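Local coordinates for protein betaine aldehyde dehydrogenase (Staphylococcus aureus subsp. aureus COL, PDB 4QTO) that catalyses the NAD-dependent oxidation of betaine aldehyde to glycine betaine, as a member of the aldehyde dehydrogenase family, at residues E279-P285 / Y440-A445; K462-W467 / P479-K484. One frame throughout, in Å; residues are numbered along the deposited sequence.

Interaction 1 of 2, residues E279-P285 / Y440-A445; sequences ELGGKNP and YGLAGA
The ring of Y440 lies against the backbone of the loop 280-284, with the CA of G282 over one face in a CH-pi contact, 3.9 Å from the ring centroid. A chi1 of -69° sets the ring anti to its own carbonyl carbon and turns it onto this glycine. Beside it, CD2 of Y440 touches CB of K283 at 3.7 Å, while the lysine chain, bent twice, carries NZ off to the carbonyl of E413. The phenol OH reaches the loop through a water that accepts its proton and donates to the O of L280. Two residues on from Y440, L442 packs against E279. In one of the two conformers of E279 the side chains cross at about a right angle, CD2 of L442 lies 3.7 Å from OE2, which accepts from N of G281 at 2.9 Å, and OE1 bonds to W480. In aldehyde dehydrogenases a glutamate followed by leucine and two glycines is the familiar active-site signature, consistent with a bound PEG fragment near G281. N284 turns OD1 to A443, whose N bonds to it at 3.2 Å from 36° out of the carbonyl plane. A second water donates to the same OD1 and accepts from N of L442, while ND2 turns to the carbonyls of A315 and of the modified cysteine at position 313, fixing the rotation of the amide. Beyond it strand 285-288 begins alongside the parallel strand 443-447, and N of A445 bonds to O of P285 at 2.9 Å.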
loop_
_atom_site.group_PDB
_atom_site.type_symbol
_atom_site.label_atom_id
_atom_site.label_comp_id
_atom_site.label_asym_id
_atom_site.label_seq_id
_atom_site.Cartn_x
_atom_site.Cartn_y
_atom_site.Cartn_z
ATOM N N GLU A 279 9.848 -7.896 22.515
ATOM C CA GLU A 279 9.721 -6.533 23.058
ATOM C C GLU A 279 10.301 -6.650 24.451
ATOM O O GLU A 279 9.742 -7.338 25.317
ATOM C CB GLU A 279 8.326 -5.980 23.081
ATOM C CG GLU A 279 8.294 -4.440 22.970
ATOM C CD GLU A 279 8.252 -3.679 24.283
ATOM O OE1 GLU A 279 7.212 -3.039 24.544
ATOM O OE2 GLU A 279 9.199 -3.742 25.084
ATOM N N LEU A 280 11.427 -5.985 24.651
ATOM C CA LEU A 280 12.220 -6.131 25.862
ATOM C C LEU A 280 12.461 -4.926 26.756
ATOM O O LEU A 280 13.359 -4.958 27.595
ATOM C CB LEU A 280 13.561 -6.690 25.443
ATOM C CG LEU A 280 13.553 -7.903 24.508
ATOM C CD1 LEU A 280 14.968 -8.343 24.139
ATOM C CD2 LEU A 280 12.816 -9.059 25.131
ATOM N N GLY A 281 11.657 -3.904 26.610
ATOM C CA GLY A 281 11.817 -2.755 27.494
ATOM C C GLY A 281 12.809 -1.766 26.962
ATOM O O GLY A 281 13.305 -1.902 25.858
ATOM N N GLY A 282 13.089 -0.754 27.752
ATOM C CA GLY A 282 13.961 0.296 27.318
ATOM C C GLY A 282 14.500 1.196 28.410
ATOM O O GLY A 282 14.220 1.029 29.562
ATOM N N LYS A 283 15.338 2.122 27.998
ATOM C CA LYS A 283 15.888 3.198 28.857
ATOM C C LYS A 283 15.422 4.428 28.098
ATOM O O LYS A 283 16.155 5.006 27.282
ATOM C CB LYS A 283 17.417 3.130 28.866
ATOM C CG LYS A 283 18.077 4.289 29.536
ATOM C CD LYS A 283 17.548 4.515 30.936
ATOM C CE LYS A 283 17.760 3.306 31.816
ATOM N NZ LYS A 283 17.563 3.638 33.243
ATOM N N ASN A 284 14.182 4.833 28.380
ATOM C CA ASN A 284 13.529 5.796 27.495
ATOM C C ASN A 284 13.780 7.222 27.879
ATOM O O ASN A 284 13.489 7.593 29.019
ATOM C CB ASN A 284 12.038 5.483 27.502
ATOM C CG ASN A 284 11.774 4.005 27.276
ATOM O OD1 ASN A 284 12.029 3.475 26.219
ATOM N ND2 ASN A 284 11.369 3.311 28.356
ATOM N N PRO A 285 14.311 8.016 26.939
ATOM C CA PRO A 285 14.616 9.399 27.254
ATOM C C PRO A 285 13.414 10.332 27.245
ATOM O O PRO A 285 12.555 10.224 26.375
ATOM C CB PRO A 285 15.599 9.774 26.160
ATOM C CG PRO A 285 15.157 8.987 24.975
ATOM C CD PRO A 285 14.688 7.680 25.550
ATOM N N TYR A 440 19.354 0.503 24.337
ATOM C CA TYR A 440 17.940 0.367 24.078
ATOM C C TYR A 440 17.446 1.273 22.959
ATOM O O TYR A 440 18.214 2.044 22.381
ATOM C CB TYR A 440 17.174 0.623 25.373
ATOM C CG TYR A 440 17.362 -0.481 26.427
ATOM C CD1 TYR A 440 16.735 -1.708 26.260
ATOM C CD2 TYR A 440 18.075 -0.265 27.557
ATOM C CE1 TYR A 440 16.836 -2.714 27.196
ATOM C CE2 TYR A 440 18.182 -1.273 28.522
ATOM C CZ TYR A 440 17.568 -2.485 28.323
ATOM O OH TYR A 440 17.610 -3.528 29.235
ATOM N N GLY A 441 16.160 1.188 22.652
ATOM C CA GLY A 441 15.608 1.992 21.558
ATOM C C GLY A 441 14.105 1.912 21.426
ATOM O O GLY A 441 13.584 1.850 20.302
ATOM N N LEU A 442 13.384 1.933 22.538
ATOM C CA LEU A 442 11.925 1.730 22.482
ATOM C C LEU A 442 11.080 2.968 22.239
ATOM O O LEU A 442 10.320 3.043 21.252
ATOM C CB LEU A 442 11.433 1.019 23.751
ATOM C CG LEU A 442 9.972 0.596 23.739
ATOM C CD1 LEU A 442 9.694 -0.420 22.641
ATOM C CD2 LEU A 442 9.602 -0.039 25.076
ATOM N N ALA A 443 11.174 3.942 23.130
ATOM C CA ALA A 443 10.342 5.153 23.030
ATOM C C ALA A 443 10.999 6.311 23.711
ATOM O O ALA A 443 11.938 6.120 24.477
ATOM C CB ALA A 443 8.988 4.888 23.680
ATOM N N GLY A 444 10.502 7.512 23.445
ATOM C CA GLY A 444 11.032 8.696 24.113
ATOM C C GLY A 444 10.237 9.917 23.736
ATOM O O GLY A 444 9.398 9.863 22.857
ATOM N N ALA A 445 10.543 11.031 24.405
ATOM C CA ALA A 445 9.810 12.271 24.156
ATOM C C ALA A 445 10.741 13.459 24.021
ATOM O O ALA A 445 11.865 13.474 24.558
ATOM C CB ALA A 445 8.877 12.561 25.309
HETATM O O HOH W 1 15.382 -4.753 29.587
HETATM O O HOH W 2 14.459 2.743 25.047
#

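Interaction 2 of 2, residues K462-W467 / P479-K484; sequences KLGTVW and PWGGYK. With NA (sodium ion), chain E.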
loop_
_atom_site.group_PDB
_atom_site.type_symbol
_atom_site.label_atom_id
_atom_site.label_comp_id
_atom_site.label_asym_id
_atom_site.label_seq_id
_atom_site.Cartn_x
_atom_site.Cartn_y
_atom_site.Cartn_z
ATOM N N LYS A 462 17.062 7.248 17.910
ATOM C CA LYS A 462 16.926 5.833 17.490
ATOM C C LYS A 462 15.940 5.112 18.395
ATOM O O LYS A 462 16.328 4.325 19.299
ATOM C CB LYS A 462 18.288 5.162 17.453
ATOM C CG LYS A 462 19.201 5.825 16.431
ATOM C CD LYS A 462 20.635 5.392 16.691
ATOM C CE LYS A 462 21.649 6.239 15.940
ATOM N NZ LYS A 462 21.470 6.060 14.486
ATOM N N LEU A 463 14.660 5.400 18.147
ATOM C CA LEU A 463 13.558 4.915 18.977
ATOM C C LEU A 463 12.367 4.546 18.120
ATOM O O LEU A 463 12.097 5.247 17.131
ATOM C CB LEU A 463 13.084 6.061 19.916
ATOM C CG LEU A 463 14.117 6.651 20.873
ATOM C CD1 LEU A 463 13.577 7.908 21.539
ATOM C CD2 LEU A 463 14.535 5.603 21.894
ATOM N N GLY A 464 11.643 3.494 18.496
ATOM C CA GLY A 464 10.462 3.067 17.724
ATOM C C GLY A 464 9.301 4.035 17.770
ATOM O O GLY A 464 8.478 4.082 16.843
ATOM N N THR A 465 9.182 4.774 18.865
ATOM C CA THR A 465 8.131 5.801 19.015
ATOM C C THR A 465 8.731 7.036 19.641
ATOM O O THR A 465 9.453 6.949 20.633
ATOM C CB THR A 465 6.973 5.286 19.921
ATOM O OG1 THR A 465 6.405 4.088 19.356
ATOM C CG2 THR A 465 5.887 6.330 20.093
ATOM N N VAL A 466 8.460 8.196 19.039
ATOM C CA VAL A 466 8.887 9.484 19.608
ATOM C C VAL A 466 7.662 10.366 19.771
ATOM O O VAL A 466 6.919 10.574 18.813
ATOM C CB VAL A 466 9.879 10.244 18.735
ATOM C CG1 VAL A 466 10.296 11.517 19.436
ATOM C CG2 VAL A 466 11.109 9.361 18.429
ATOM N N TRP A 467 7.439 10.857 20.999
ATOM C CA TRP A 467 6.359 11.775 21.281
ATOM C C TRP A 467 6.902 13.213 21.291
ATOM O O TRP A 467 7.965 13.486 21.868
ATOM C CB TRP A 467 5.742 11.506 22.648
ATOM C CG TRP A 467 5.210 10.133 22.807
ATOM C CD1 TRP A 467 4.155 9.585 22.138
ATOM C CD2 TRP A 467 5.691 9.123 23.693
ATOM N NE1 TRP A 467 3.962 8.297 22.534
ATOM C CE2 TRP A 467 4.888 7.988 23.500
ATOM C CE3 TRP A 467 6.739 9.049 24.616
ATOM C CZ2 TRP A 467 5.087 6.803 24.215
ATOM C CZ3 TRP A 467 6.919 7.876 25.327
ATOM C CH2 TRP A 467 6.094 6.782 25.141
ATOM N N PRO A 479 2.358 1.090 14.750
ATOM C CA PRO A 479 3.268 0.053 15.246
ATOM C C PRO A 479 4.130 0.518 16.392
ATOM O O PRO A 479 4.508 1.699 16.461
ATOM C CB PRO A 479 4.136 -0.253 14.040
ATOM C CG PRO A 479 4.165 1.043 13.277
ATOM C CD PRO A 479 2.731 1.555 13.402
ATOM N N TRP A 480 4.393 -0.412 17.297
ATOM C CA TRP A 480 5.162 -0.191 18.524
ATOM C C TRP A 480 6.257 -1.239 18.633
ATOM O O TRP A 480 5.984 -2.440 18.460
ATOM C CB TRP A 480 4.211 -0.356 19.691
ATOM C CG TRP A 480 4.828 -0.271 21.049
ATOM C CD1 TRP A 480 5.394 -1.284 21.769
ATOM C CD2 TRP A 480 5.008 0.923 21.819
ATOM N NE1 TRP A 480 5.894 -0.797 22.943
ATOM C CE2 TRP A 480 5.662 0.555 23.007
ATOM C CE3 TRP A 480 4.655 2.266 21.624
ATOM C CZ2 TRP A 480 5.985 1.487 23.993
ATOM C CZ3 TRP A 480 4.951 3.181 22.595
ATOM C CH2 TRP A 480 5.619 2.791 23.781
ATOM N N GLY A 481 7.476 -0.814 18.929
ATOM C CA GLY A 481 8.570 -1.762 19.076
ATOM C C GLY A 481 9.902 -1.074 19.147
ATOM O O GLY A 481 9.984 0.150 19.026
ATOM N N GLY A 482 10.954 -1.855 19.321
ATOM C CA GLY A 482 12.216 -1.213 19.570
ATOM C C GLY A 482 13.351 -1.383 18.624
ATOM O O GLY A 482 13.442 -2.404 17.932
ATOM N N TYR A 483 14.128 -0.316 18.511
ATOM C CA TYR A 483 15.432 -0.390 17.858
ATOM C C TYR A 483 16.383 -1.092 18.819
ATOM O O TYR A 483 16.129 -1.191 20.039
ATOM C CB TYR A 483 16.001 1.018 17.575
ATOM C CG TYR A 483 15.413 1.904 16.490
ATOM C CD1 TYR A 483 14.034 2.094 16.338
ATOM C CD2 TYR A 483 16.261 2.607 15.631
ATOM C CE1 TYR A 483 13.512 2.956 15.376
ATOM C CE2 TYR A 483 15.747 3.479 14.666
ATOM C CZ TYR A 483 14.375 3.651 14.558
ATOM O OH TYR A 483 13.828 4.526 13.621
ATOM N N LYS A 484 17.513 -1.569 18.300
ATOM C CA LYS A 484 18.593 -2.056 19.134
ATOM C C LYS A 484 18.146 -3.145 20.103
ATOM O O LYS A 484 17.462 -4.084 19.675
ATOM C CB LYS A 484 19.279 -0.824 19.789
ATOM C CG LYS A 484 19.879 0.155 18.762
ATOM C CD LYS A 484 19.992 1.602 19.268
ATOM C CE LYS A 484 20.826 1.699 20.526
ATOM N NZ LYS A 484 20.857 3.116 21.035
HETATM NA NA NA E . 16.892 -5.266 17.765
HETATM O O HOH W 3 18.474 4.487 20.924
HETATM O O HOH W 4 7.261 1.825 15.502
HETATM O O HOH W 5 3.891 3.481 18.476
HETATM O O HOH W 6 7.784 1.947 20.354
HETATM O O HOH W 7 15.434 -3.848 16.437
HETATM O O HOH W 8 18.665 -4.600 16.233
#
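The backbone from K462 to L463 lies across one face of the Y483 ring, with the N of L463 over its centre, 3.7 Å above the plane. CB of K462 meets CD2 of Y483 at 3.7 Å, and the O of L463 comes to 3.2 Å from CE1 of Y483. Further along, the CA of G464 makes a nearly straight CA-H...O contact of 3.2 Å with the O of G481. T465 and W480 cross at about a right angle: with chi1 at -58°, OG1 stands beside the backbone N and meets CE3 of the indole at 3.4 Å. CZ2 of W467 reaches the edge of the same indole, 4.0 Å from CZ3 of W480 and near its plane. No direct hydrogen bond joins the segments; waters do so instead, one within hydrogen-bonding distance of O of both G464 and P479, another between O of K462 and NZ of K484, and two on OG1 of T465, one donating to O of P479 and the other accepting from N of G481. T465 begins strand 465-468, the last of its parallel neighbours within the chain, and a strand of the second subunit continues the sheet alongside it. The same subunit supplies E169 to the OH of Y483 and E84 to NZ of K462 in a salt bridge. W189 meets W480 edge-to-face. O of K484 binds the sodium ion at 2.3 Å with two waters, O of G487 of the same chain and O of V273 of the second subunit, while its NZ bonds to O of S438.

In the fold
Strands 443-447 and 465-468 are neighbours in one sheet, paired where O of G444 lies 2.9 Å from N of W467, a probable hydrogen bond. A second probable bond, from O of G441 to N of Y483, ties the approach to strand 443-447 to the 479-484 loop, and W480 and L442 pack together. Interaction 1 is fully buried, touching the second subunit at L280, and adds direct hydrogen bonds to its two bridging waters. Interaction 2, about as close to the chain centre but at the strand that meets the second subunit, has none and depends on waters and packing; K462 forms a salt bridge with that subunit, and the backbone O of K484 helps bind a sodium shared with it.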